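Local coordinates for ABC transporter, periplasmic substrate-binding protein (Thermotoga maritima, PDB 2HPG), which probably binds a solute in the periplasm and delivers it to a tripartite ATP-independent (TRAP) transporter, at residues 134-139 with 256-261. Numbering follows the deposited sequence. Where two conformers were deposited one is given.
Sequences SFYWVQ and AGIEVS
Ser261 OG accepts a hydrogen bond from the backbone N of Val138 at 2.9 Å, the N-H...O angle being a bent 134°. With OG anti to its own carbonyl carbon (chi1 -61°), the hydroxyl is brought close to two carbonyl oxygens as well, Gly257 O one turn back in the helix and Tyr136 O on the strand. Its single proton could go to either, and the model does not settle which; the place of Tyr136 O is itself the less certain. A helix side chain thus takes up a strand N-H in a buried place, where the axes of 134-139 and 256-261 come within 6.1 Å at an angle of 18°. Such closeness is consistent with a glycine at Gly257: its CA lies over one face of the Trp137 indole, 3.5 Å from the centroid of the five-membered ring in a CH-pi contact, and a CB there would run into Trp137 NE1. In the mixed sheet of this family 7 solute-binding protein, strand 130-146 is long and pairs with strand 218-234, while helix 243-278 packs along it. The indole lies against the helix, where CZ2 meets Ala256 CB, Trp137 CZ3 lies 3.9 Å from Val260 CG1, and NE1 is hydrogen-bonded to Met253 O; Phe27 and Tyr23 of helix 22-37 add a ring stack and an edge-to-face contact. A leucine in place of Trp137 would probably leave Met253 O without its indole N-H partner and open a gap beside Ala256 and Gly257. Next to Gly257, Ile258, in one of its two modelled conformers, lies alongside Tyr136, pointing the same way. Val138 CB also rests against Ser261 CB, at 3.8 Å.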
ATOM      1  N   SER A 134      -7.801   8.277  -5.520  1.00 19.65           N
ATOM      2  CA  SER A 134      -7.699   6.910  -6.004  1.00 19.61           C
ATOM      3  C   SER A 134      -7.122   5.963  -4.962  1.00 19.58           C
ATOM      4  O   SER A 134      -6.313   6.377  -4.119  1.00 18.52           O
ATOM      5  CB  SER A 134      -6.835   6.862  -7.267  1.00 19.62           C
ATOM      6  OG  SER A 134      -6.755   5.536  -7.768  1.00 19.99           O
ATOM      7  N   PHE A 135      -7.556   4.700  -5.025  1.00 19.49           N
ATOM      8  CA  PHE A 135      -6.858   3.607  -4.340  1.00 19.56           C
ATOM      9  C   PHE A 135      -6.572   2.404  -5.249  1.00 19.11           C
ATOM     10  O   PHE A 135      -6.429   1.291  -4.764  1.00 20.00           O
ATOM     11  CB  PHE A 135      -7.577   3.190  -3.037  1.00 20.15           C
ATOM     12  CG  PHE A 135      -9.000   2.699  -3.226  1.00 21.61           C
ATOM     13  CD1 PHE A 135      -9.264   1.354  -3.537  1.00 21.05           C
ATOM     14  CD2 PHE A 135     -10.079   3.568  -3.040  1.00 22.50           C
ATOM     15  CE1 PHE A 135     -10.560   0.899  -3.693  1.00 21.49           C
ATOM     16  CE2 PHE A 135     -11.405   3.121  -3.205  1.00 22.24           C
ATOM     17  CZ  PHE A 135     -11.644   1.782  -3.533  1.00 21.99           C
ATOM     18  N   TYR A 136      -6.455   2.636  -6.560  1.00 18.72           N
ATOM     19  CA  TYR A 136      -6.063   1.608  -7.516  1.00 18.27           C
ATOM     20  C   TYR A 136      -4.557   1.573  -7.728  1.00 17.87           C
ATOM     21  O   TYR A 136      -4.073   1.366  -8.857  1.00 17.69           O
ATOM     22  CB  TYR A 136      -6.716   1.869  -8.869  1.00 19.25           C
ATOM     23  CG  TYR A 136      -8.236   1.858  -8.882  1.00 18.57           C
ATOM     24  CD1 TYR A 136      -8.982   1.329  -7.845  1.00 20.56           C
ATOM     25  CD2 TYR A 136      -8.924   2.344  -9.990  1.00 19.93           C
ATOM     26  CE1 TYR A 136     -10.363   1.334  -7.893  1.00 20.63           C
ATOM     27  CE2 TYR A 136     -10.299   2.341 -10.038  1.00 19.35           C
ATOM     28  CZ  TYR A 136     -11.010   1.846  -9.002  1.00 20.77           C
ATOM     29  OH  TYR A 136     -12.391   1.870  -9.090  1.00 20.02           O
ATOM     30  N   TRP A 137      -3.817   1.758  -6.639  1.00 17.53           N
ATOM     31  CA  TRP A 137      -2.362   1.843  -6.679  1.00 17.05           C
ATOM     32  C   TRP A 137      -1.877   0.746  -5.773  1.00 17.50           C
ATOM     33  O   TRP A 137      -2.066   0.808  -4.567  1.00 17.13           O
ATOM     34  CB  TRP A 137      -1.889   3.224  -6.206  1.00 16.42           C
ATOM     35  CG  TRP A 137      -2.136   4.266  -7.250  1.00 15.52           C
ATOM     36  CD1 TRP A 137      -3.338   4.806  -7.604  1.00 15.35           C
ATOM     37  CD2 TRP A 137      -1.158   4.868  -8.105  1.00 15.27           C
ATOM     38  NE1 TRP A 137      -3.168   5.691  -8.640  1.00 15.90           N
ATOM     39  CE2 TRP A 137      -1.835   5.754  -8.957  1.00 14.92           C
ATOM     40  CE3 TRP A 137       0.227   4.735  -8.236  1.00 15.26           C
ATOM     41  CZ2 TRP A 137      -1.166   6.521  -9.928  1.00 16.09           C
ATOM     42  CZ3 TRP A 137       0.885   5.493  -9.196  1.00 15.39           C
ATOM     43  CH2 TRP A 137       0.189   6.374 -10.023  1.00 15.74           C
ATOM     44  N   VAL A 138      -1.296  -0.285  -6.372  1.00 18.41           N
ATOM     45  CA  VAL A 138      -0.964  -1.503  -5.650  1.00 18.88           C
ATOM     46  C   VAL A 138       0.529  -1.804  -5.803  1.00 19.12           C
ATOM     47  O   VAL A 138       1.068  -1.786  -6.906  1.00 18.90           O
ATOM     48  CB  VAL A 138      -1.889  -2.655  -6.153  1.00 18.80           C
ATOM     49  CG1 VAL A 138      -1.350  -4.004  -5.823  1.00 19.22           C
ATOM     50  CG2 VAL A 138      -3.303  -2.468  -5.552  1.00 19.51           C
ATOM     51  N   GLN A 139       1.206  -2.032  -4.674  1.00 19.29           N
ATOM     52  CA  GLN A 139       2.635  -2.333  -4.708  1.00 19.38           C
ATOM     53  C   GLN A 139       2.905  -3.827  -4.805  1.00 19.44           C
ATOM     54  O   GLN A 139       4.033  -4.239  -5.071  1.00 20.16           O
ATOM     55  CB  GLN A 139       3.321  -1.753  -3.483  1.00 19.99           C
ATOM     56  CG  GLN A 139       3.645  -0.285  -3.618  1.00 20.31           C
ATOM     57  CD  GLN A 139       4.378   0.230  -2.430  1.00 20.66           C
ATOM     58  OE1 GLN A 139       5.439  -0.284  -2.094  1.00 23.15           O
ATOM     59  NE2 GLN A 139       3.811   1.231  -1.761  1.00 21.57           N
ATOM     60  N   ALA A 256      -3.777   5.542 -14.443  1.00 22.90           N
ATOM     61  CA  ALA A 256      -2.346   5.332 -14.233  1.00 22.67           C
ATOM     62  C   ALA A 256      -2.098   4.285 -13.156  1.00 21.53           C
ATOM     63  O   ALA A 256      -1.121   3.528 -13.224  1.00 21.84           O
ATOM     64  CB  ALA A 256      -1.669   6.648 -13.833  1.00 23.03           C
ATOM     65  N   GLY A 257      -2.974   4.263 -12.156  1.00 19.89           N
ATOM     66  CA  GLY A 257      -2.860   3.342 -11.043  1.00 19.91           C
ATOM     67  C   GLY A 257      -3.118   1.902 -11.430  1.00 20.10           C
ATOM     68  O   GLY A 257      -2.345   1.020 -11.078  1.00 19.20           O
ATOM     69  N   ILE A 258      -4.234   1.645 -12.119  1.00 19.17           N
ATOM     70  CA  ILE A 258      -4.537   0.324 -12.676  0.50 19.26           C
ATOM     71  C   ILE A 258      -3.333  -0.171 -13.496  1.00 19.27           C
ATOM     72  O   ILE A 258      -2.904  -1.315 -13.414  1.00 19.33           O
ATOM     73  CB  ILE A 258      -5.758   0.374 -13.650  0.50 18.98           C
ATOM     74  CG1 ILE A 258      -7.089   0.676 -12.921  0.50 18.27           C
ATOM     75  CG2 ILE A 258      -5.860  -0.952 -14.420  0.50 18.89           C
ATOM     76  CD1 ILE A 258      -8.233   1.258 -13.844  0.60 17.91           C
ATOM     77  N   GLU A 259      -2.830   0.706 -14.344  1.00 20.09           N
ATOM     78  CA  GLU A 259      -1.731   0.332 -15.248  1.00 20.18           C
ATOM     79  C   GLU A 259      -0.468  -0.122 -14.504  1.00 19.51           C
ATOM     80  O   GLU A 259       0.100  -1.176 -14.823  1.00 19.27           O
ATOM     81  CB  GLU A 259      -1.401   1.507 -16.164  1.00 20.95           C
ATOM     82  CG  GLU A 259      -0.346   1.244 -17.214  1.00 22.99           C
ATOM     83  CD  GLU A 259       0.070   2.510 -17.975  1.00 25.57           C
ATOM     84  OE1 GLU A 259      -0.462   3.606 -17.684  1.00 34.97           O
ATOM     85  OE2 GLU A 259       0.940   2.410 -18.874  1.00 32.94           O
ATOM     86  N   VAL A 260       0.002   0.669 -13.543  1.00 18.16           N
ATOM     87  CA  VAL A 260       1.234   0.280 -12.834  1.00 17.69           C
ATOM     88  C   VAL A 260       0.990  -0.902 -11.882  1.00 16.77           C
ATOM     89  O   VAL A 260       1.846  -1.745 -11.717  1.00 17.11           O
ATOM     90  CB  VAL A 260       1.913   1.478 -12.129  1.00 17.67           C
ATOM     91  CG1 VAL A 260       1.101   1.973 -10.931  1.00 16.80           C
ATOM     92  CG2 VAL A 260       3.371   1.108 -11.747  1.00 17.05           C
ATOM     93  N   SER A 261      -0.192  -0.997 -11.288  1.00 16.95           N
ATOM     94  CA  SER A 261      -0.534  -2.130 -10.424  1.00 16.69           C
ATOM     95  C   SER A 261      -0.413  -3.481 -11.119  1.00 16.52           C
ATOM     96  O   SER A 261       0.117  -4.444 -10.560  1.00 17.02           O
ATOM     97  CB  SER A 261      -1.958  -1.972  -9.915  1.00 16.94           C
ATOM     98  OG  SER A 261      -2.097  -0.796  -9.158  1.00 18.29           O
TER